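Local coordinates for endoglucanase (Fervidobacterium pennivorans DSM 9078, PDB 6KDD), which probably hydrolyses beta-1,4-glucosidic bonds of cellulose-like glucans, as a glycosyl hydrolase family 5 enzyme, at residues W228-F242 with K274-F288. Residues are numbered along the deposited sequence; the frame is centred on the assembly and turned at random.
Sequences WNGEEWEINQIRSHF and KWTESVRKMAEEFGF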
loop_
_atom_site.group_PDB
_atom_site.type_symbol
_atom_site.label_atom_id
_atom_site.label_comp_id
_atom_site.label_asym_id
_atom_site.label_seq_id
_atom_site.Cartn_x
_atom_site.Cartn_y
_atom_site.Cartn_z
ATOM N N TRP A 228 -20.990 -3.023 -11.223
ATOM C CA TRP A 228 -21.182 -2.876 -9.794
ATOM C C TRP A 228 -22.126 -1.694 -9.629
ATOM O O TRP A 228 -21.754 -0.563 -9.950
ATOM C CB TRP A 228 -19.855 -2.637 -9.034
ATOM C CG TRP A 228 -19.992 -2.854 -7.558
ATOM C CD1 TRP A 228 -19.770 -4.029 -6.897
ATOM C CD2 TRP A 228 -20.340 -1.877 -6.549
ATOM N NE1 TRP A 228 -20.017 -3.872 -5.561
ATOM C CE2 TRP A 228 -20.331 -2.553 -5.316
ATOM C CE3 TRP A 228 -20.681 -0.516 -6.572
ATOM C CZ2 TRP A 228 -20.642 -1.919 -4.119
ATOM C CZ3 TRP A 228 -20.987 0.117 -5.388
ATOM C CH2 TRP A 228 -20.988 -0.587 -4.187
ATOM N N ASN A 229 -23.326 -1.982 -9.118
ATOM C CA ASN A 229 -24.485 -1.107 -9.235
ATOM C C ASN A 229 -24.679 -0.224 -8.005
ATOM O O ASN A 229 -25.427 0.745 -8.085
ATOM C CB ASN A 229 -25.789 -1.903 -9.408
ATOM C CG ASN A 229 -25.828 -2.656 -10.720
ATOM O OD1 ASN A 229 -25.216 -2.239 -11.689
ATOM N ND2 ASN A 229 -26.539 -3.766 -10.765
ATOM N N GLY A 230 -24.087 -0.592 -6.867
ATOM C CA GLY A 230 -24.290 0.202 -5.666
ATOM C C GLY A 230 -25.686 -0.035 -5.098
ATOM O O GLY A 230 -26.286 0.839 -4.472
ATOM N N GLU A 231 -26.171 -1.263 -5.290
ATOM C CA GLU A 231 -27.363 -1.733 -4.616
ATOM C C GLU A 231 -27.029 -1.954 -3.158
ATOM O O GLU A 231 -25.859 -2.002 -2.776
ATOM C CB GLU A 231 -27.792 -3.068 -5.215
ATOM C CG GLU A 231 -28.231 -2.906 -6.647
ATOM C CD GLU A 231 -28.289 -4.222 -7.392
ATOM O OE1 GLU A 231 -28.248 -4.170 -8.628
ATOM O OE2 GLU A 231 -28.277 -5.289 -6.723
ATOM N N GLU A 232 -28.092 -2.138 -2.372
ATOM C CA GLU A 232 -28.002 -2.246 -0.934
ATOM C C GLU A 232 -27.235 -3.493 -0.495
ATOM O O GLU A 232 -26.452 -3.381 0.444
ATOM C CB GLU A 232 -29.407 -2.181 -0.324
ATOM C CG GLU A 232 -29.377 -2.111 1.188
ATOM C CD GLU A 232 -30.672 -1.692 1.863
ATOM O OE1 GLU A 232 -31.614 -1.237 1.147
ATOM O OE2 GLU A 232 -30.731 -1.815 3.114
ATOM N N TRP A 233 -27.490 -4.675 -1.104
ATOM C CA TRP A 233 -26.825 -5.900 -0.670
ATOM C C TRP A 233 -25.337 -5.835 -1.043
ATOM O O TRP A 233 -24.516 -6.476 -0.384
ATOM C CB TRP A 233 -27.446 -7.187 -1.274
ATOM C CG TRP A 233 -27.064 -7.318 -2.718
ATOM C CD1 TRP A 233 -27.619 -6.628 -3.757
ATOM C CD2 TRP A 233 -26.007 -8.104 -3.291
ATOM N NE1 TRP A 233 -26.988 -6.937 -4.933
ATOM C CE2 TRP A 233 -25.994 -7.842 -4.680
ATOM C CE3 TRP A 233 -25.059 -8.998 -2.780
ATOM C CZ2 TRP A 233 -25.082 -8.436 -5.559
ATOM C CZ3 TRP A 233 -24.174 -9.599 -3.653
ATOM C CH2 TRP A 233 -24.183 -9.321 -5.021
ATOM N N GLU A 234 -25.016 -5.139 -2.141
ATOM C CA GLU A 234 -23.623 -4.965 -2.564
ATOM C C GLU A 234 -22.858 -4.102 -1.559
ATOM O O GLU A 234 -21.768 -4.479 -1.105
ATOM C CB GLU A 234 -23.556 -4.242 -3.900
ATOM C CG GLU A 234 -23.954 -5.113 -5.068
ATOM C CD GLU A 234 -23.954 -4.359 -6.377
ATOM O OE1 GLU A 234 -24.594 -3.288 -6.455
ATOM O OE2 GLU A 234 -23.299 -4.823 -7.316
ATOM N N ILE A 235 -23.481 -2.976 -1.186
ATOM C CA ILE A 235 -22.965 -2.093 -0.149
ATOM C C ILE A 235 -22.863 -2.877 1.144
ATOM O O ILE A 235 -21.838 -2.775 1.818
ATOM C CB ILE A 235 -23.790 -0.794 -0.010
ATOM C CG1 ILE A 235 -23.947 -0.038 -1.332
ATOM C CG2 ILE A 235 -23.290 0.096 1.119
ATOM C CD1 ILE A 235 -22.818 0.873 -1.663
ATOM N N ASN A 236 -23.897 -3.686 1.471
ATOM C CA ASN A 236 -23.877 -4.486 2.690
ATOM C C ASN A 236 -22.695 -5.456 2.733
ATOM O O ASN A 236 -22.131 -5.680 3.811
ATOM C CB ASN A 236 -25.202 -5.209 2.991
ATOM C CG ASN A 236 -26.203 -4.297 3.674
ATOM O OD1 ASN A 236 -25.822 -3.476 4.505
ATOM N ND2 ASN A 236 -27.474 -4.414 3.322
ATOM N N GLN A 237 -22.329 -6.008 1.575
ATOM C CA GLN A 237 -21.178 -6.897 1.440
ATOM C C GLN A 237 -19.892 -6.192 1.891
ATOM O O GLN A 237 -19.139 -6.744 2.685
ATOM C CB GLN A 237 -20.940 -7.246 -0.031
ATOM C CG GLN A 237 -22.032 -8.087 -0.667
ATOM C CD GLN A 237 -21.823 -9.533 -0.298
ATOM O OE1 GLN A 237 -20.851 -10.165 -0.704
ATOM N NE2 GLN A 237 -22.720 -10.048 0.521
ATOM N N ILE A 238 -19.661 -4.960 1.394
ATOM C CA ILE A 238 -18.467 -4.202 1.774
ATOM C C ILE A 238 -18.465 -4.000 3.291
ATOM O O ILE A 238 -17.460 -4.277 3.950
ATOM C CB ILE A 238 -18.339 -2.873 0.990
ATOM C CG1 ILE A 238 -18.323 -3.125 -0.526
ATOM C CG2 ILE A 238 -17.117 -2.084 1.477
ATOM C CD1 ILE A 238 -18.372 -1.877 -1.378
ATOM N N ARG A 239 -19.619 -3.591 3.845
ATOM C CA ARG A 239 -19.735 -3.387 5.286
ATOM C C ARG A 239 -19.411 -4.641 6.099
ATOM O O ARG A 239 -18.781 -4.539 7.155
ATOM C CB ARG A 239 -21.099 -2.835 5.701
ATOM C CG ARG A 239 -21.161 -2.531 7.194
ATOM C CD ARG A 239 -22.532 -2.097 7.626
ATOM N NE ARG A 239 -23.180 -1.465 6.488
ATOM C CZ ARG A 239 -23.133 -0.166 6.224
ATOM N NH1 ARG A 239 -22.489 0.642 7.046
ATOM N NH2 ARG A 239 -23.757 0.309 5.160
ATOM N N SER A 240 -19.858 -5.820 5.654
ATOM C CA SER A 240 -19.507 -7.049 6.364
ATOM C C SER A 240 -17.998 -7.248 6.372
ATOM O O SER A 240 -17.429 -7.638 7.388
ATOM C CB SER A 240 -20.150 -8.293 5.784
ATOM O OG SER A 240 -21.528 -8.083 5.579
ATOM N N HIS A 241 -17.357 -7.076 5.210
ATOM C CA HIS A 241 -15.919 -7.283 5.191
ATOM C C HIS A 241 -15.236 -6.282 6.129
ATOM O O HIS A 241 -14.291 -6.620 6.840
ATOM C CB HIS A 241 -15.407 -7.199 3.746
ATOM C CG HIS A 241 -16.104 -8.143 2.830
ATOM N ND1 HIS A 241 -16.191 -7.932 1.468
ATOM C CD2 HIS A 241 -16.779 -9.287 3.077
ATOM C CE1 HIS A 241 -16.851 -8.930 0.910
ATOM N NE2 HIS A 241 -17.222 -9.768 1.877
ATOM N N PHE A 242 -15.713 -5.034 6.127
ATOM C CA PHE A 242 -14.994 -4.003 6.866
ATOM C C PHE A 242 -15.313 -4.096 8.360
ATOM O O PHE A 242 -14.484 -3.738 9.193
ATOM C CB PHE A 242 -15.365 -2.625 6.325
ATOM C CG PHE A 242 -14.564 -2.222 5.107
ATOM C CD1 PHE A 242 -14.229 -3.153 4.131
ATOM C CD2 PHE A 242 -14.095 -0.918 4.982
ATOM C CE1 PHE A 242 -13.473 -2.781 3.023
ATOM C CE2 PHE A 242 -13.329 -0.546 3.871
ATOM C CZ PHE A 242 -13.028 -1.475 2.898
ATOM N N LYS A 274 -19.058 4.359 -8.324
ATOM C CA LYS A 274 -19.864 3.942 -7.185
ATOM C C LYS A 274 -19.112 3.011 -6.245
ATOM O O LYS A 274 -19.200 3.166 -5.036
ATOM C CB LYS A 274 -21.158 3.236 -7.626
ATOM C CG LYS A 274 -22.106 4.126 -8.420
ATOM C CD LYS A 274 -23.273 3.300 -8.927
ATOM C CE LYS A 274 -23.889 3.857 -10.185
ATOM N NZ LYS A 274 -24.529 2.766 -10.962
ATOM N N TRP A 275 -18.396 2.015 -6.792
ATOM C CA TRP A 275 -17.649 1.105 -5.941
ATOM C C TRP A 275 -16.640 1.891 -5.093
ATOM O O TRP A 275 -16.458 1.613 -3.906
ATOM C CB TRP A 275 -16.919 0.063 -6.817
ATOM C CG TRP A 275 -16.195 -1.009 -6.042
ATOM C CD1 TRP A 275 -16.673 -2.229 -5.636
ATOM C CD2 TRP A 275 -14.809 -0.988 -5.651
ATOM N NE1 TRP A 275 -15.712 -2.944 -4.968
ATOM C CE2 TRP A 275 -14.554 -2.196 -4.954
ATOM C CE3 TRP A 275 -13.780 -0.036 -5.787
ATOM C CZ2 TRP A 275 -13.295 -2.500 -4.436
ATOM C CZ3 TRP A 275 -12.550 -0.328 -5.218
ATOM C CH2 TRP A 275 -12.306 -1.557 -4.593
ATOM N N THR A 276 -15.885 2.753 -5.754
ATOM C CA THR A 276 -14.780 3.468 -5.089
ATOM C C THR A 276 -15.316 4.368 -3.970
ATOM O O THR A 276 -14.813 4.368 -2.849
ATOM C CB THR A 276 -13.981 4.278 -6.123
ATOM O OG1 THR A 276 -13.429 3.376 -7.082
ATOM C CG2 THR A 276 -12.822 5.070 -5.538
ATOM N N GLU A 277 -16.378 5.121 -4.273
ATOM C CA GLU A 277 -17.021 5.958 -3.268
ATOM C C GLU A 277 -17.507 5.131 -2.077
ATOM O O GLU A 277 -17.301 5.478 -0.904
ATOM C CB GLU A 277 -18.143 6.770 -3.930
ATOM C CG GLU A 277 -18.791 7.759 -2.978
ATOM C CD GLU A 277 -19.989 8.549 -3.501
ATOM O OE1 GLU A 277 -20.241 8.568 -4.733
ATOM O OE2 GLU A 277 -20.667 9.162 -2.664
ATOM N N SER A 278 -18.130 3.981 -2.376
ATOM C CA SER A 278 -18.658 3.121 -1.329
ATOM C C SER A 278 -17.564 2.551 -0.441
ATOM O O SER A 278 -17.726 2.546 0.781
ATOM C CB SER A 278 -19.462 1.993 -1.913
ATOM O OG SER A 278 -20.607 2.544 -2.527
ATOM N N VAL A 279 -16.496 2.008 -1.062
ATOM C CA VAL A 279 -15.366 1.490 -0.313
ATOM C C VAL A 279 -14.744 2.595 0.550
ATOM O O VAL A 279 -14.436 2.383 1.735
ATOM C CB VAL A 279 -14.334 0.820 -1.240
ATOM C CG1 VAL A 279 -13.032 0.593 -0.504
ATOM C CG2 VAL A 279 -14.868 -0.534 -1.731
ATOM N N ARG A 280 -14.538 3.762 -0.062
ATOM C CA ARG A 280 -13.913 4.871 0.648
ATOM C C ARG A 280 -14.768 5.317 1.841
ATOM O O ARG A 280 -14.253 5.503 2.945
ATOM C CB ARG A 280 -13.617 6.014 -0.325
ATOM C CG ARG A 280 -12.793 7.136 0.303
ATOM C CD ARG A 280 -13.726 8.170 0.912
ATOM N NE ARG A 280 -14.343 8.824 -0.211
ATOM C CZ ARG A 280 -15.401 9.617 -0.145
ATOM N NH1 ARG A 280 -15.986 9.877 1.013
ATOM N NH2 ARG A 280 -15.867 10.162 -1.253
ATOM N N LYS A 281 -16.075 5.507 1.625
ATOM C CA LYS A 281 -16.966 5.872 2.727
ATOM C C LYS A 281 -17.000 4.785 3.797
ATOM O O LYS A 281 -17.125 5.085 4.977
ATOM C CB LYS A 281 -18.393 6.140 2.258
ATOM C CG LYS A 281 -18.549 7.387 1.401
ATOM C CD LYS A 281 -19.934 7.483 0.809
ATOM C CE LYS A 281 -20.650 8.750 1.232
ATOM N NZ LYS A 281 -20.226 9.920 0.424
ATOM N N MET A 282 -16.839 3.519 3.412
ATOM C CA MET A 282 -16.824 2.463 4.416
ATOM C C MET A 282 -15.555 2.538 5.257
ATOM O O MET A 282 -15.594 2.300 6.465
ATOM C CB MET A 282 -16.961 1.061 3.815
ATOM C CG MET A 282 -17.638 0.058 4.758
ATOM S SD MET A 282 -19.391 0.512 5.046
ATOM C CE MET A 282 -20.166 -0.081 3.543
ATOM N N ALA A 283 -14.418 2.864 4.631
ATOM C CA ALA A 283 -13.175 2.991 5.391
ATOM C C ALA A 283 -13.323 4.158 6.376
ATOM O O ALA A 283 -12.981 4.036 7.549
ATOM C CB ALA A 283 -12.008 3.201 4.407
ATOM N N GLU A 284 -13.923 5.263 5.924
ATOM C CA GLU A 284 -14.157 6.421 6.784
ATOM C C GLU A 284 -15.098 6.081 7.940
ATOM O O GLU A 284 -14.815 6.432 9.088
ATOM C CB GLU A 284 -14.647 7.608 5.957
ATOM C CG GLU A 284 -13.526 8.178 5.114
ATOM C CD GLU A 284 -13.752 9.497 4.415
ATOM O OE1 GLU A 284 -14.904 9.769 4.004
ATOM O OE2 GLU A 284 -12.741 10.236 4.258
ATOM N N GLU A 285 -16.163 5.323 7.638
ATOM C CA GLU A 285 -17.141 4.910 8.632
ATOM C C GLU A 285 -16.441 4.152 9.746
ATOM O O GLU A 285 -16.750 4.410 10.901
ATOM C CB GLU A 285 -18.274 4.094 8.009
ATOM C CG GLU A 285 -19.299 3.548 9.006
ATOM C CD GLU A 285 -20.456 2.869 8.294
ATOM O OE1 GLU A 285 -21.130 3.561 7.517
ATOM O OE2 GLU A 285 -20.652 1.643 8.467
ATOM N N PHE A 286 -15.494 3.256 9.414
ATOM C CA PHE A 286 -14.881 2.415 10.434
ATOM C C PHE A 286 -13.540 2.973 10.909
ATOM O O PHE A 286 -12.789 2.291 11.609
ATOM C CB PHE A 286 -14.697 0.960 9.984
ATOM C CG PHE A 286 -15.974 0.158 9.811
ATOM C CD1 PHE A 286 -16.590 -0.455 10.899
ATOM C CD2 PHE A 286 -16.579 0.022 8.568
ATOM C CE1 PHE A 286 -17.762 -1.188 10.750
ATOM C CE2 PHE A 286 -17.741 -0.729 8.413
ATOM C CZ PHE A 286 -18.338 -1.322 9.507
ATOM N N GLY A 287 -13.210 4.193 10.500
ATOM C CA GLY A 287 -12.021 4.822 11.066
ATOM C C GLY A 287 -10.725 4.284 10.459
ATOM O O GLY A 287 -9.672 4.323 11.094
ATOM N N PHE A 288 -10.804 3.778 9.222
ATOM C CA PHE A 288 -9.620 3.210 8.592
ATOM C C PHE A 288 -8.995 4.312 7.749
ATOM O O PHE A 288 -9.746 5.003 7.068
ATOM C CB PHE A 288 -10.019 2.136 7.571
ATOM C CG PHE A 288 -10.587 0.868 8.155
ATOM C CD1 PHE A 288 -10.590 0.659 9.530
ATOM C CD2 PHE A 288 -11.159 -0.096 7.324
ATOM C CE1 PHE A 288 -11.113 -0.510 10.061
ATOM C CE2 PHE A 288 -11.695 -1.260 7.863
ATOM C CZ PHE A 288 -11.669 -1.456 9.227
HETATM O O HOH W 1 -23.037 0.758 -12.813
#
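Segments 232-242 of helix 232-252 and 274-285 of helix 269-285, neighbours on the outside of the TIM barrel, run in roughly the same direction, their axes 10.0 Å apart at closest approach and crossing at -38°; the CA atoms of Ile238 and Val279, and of Arg239 and Met282, pair as nearest neighbours. Ahead of the first helix, Trp228 lies against Lys274, Trp275 and Ser278: the edge of Trp275 meets its face in a T-shaped pair (planes at 86°), Trp275 CA makes a CH-pi contact over the six-membered ring of Trp228, and Ser278 OG sits at that ring's edge. Trp275 NE1 turns elsewhere, to Glu206 O. Met282 is a knob in the hole formed by Ile235, Ile238, Arg239 and Phe242; bends at its second and third torsions (chi2 66°) bring CE to 3.6 Å from Arg239 CB and set SD over one guanidinium face. At that group's edge, Arg239 NH1 forms a salt bridge to Glu285 OE2, modelled unusually short, guanidinium and carboxylate nearly coplanar. Phe242 packs its CD2 3.7 Å from Met282 CB, while Leu258 of strand 256-261 touches both Phe242 and Val279. With no direct hydrogen bond between the segments, apolar and aromatic packing joins these barrel helices, supplemented by the Arg239-Glu285 ion pair, Glu285 being exposed.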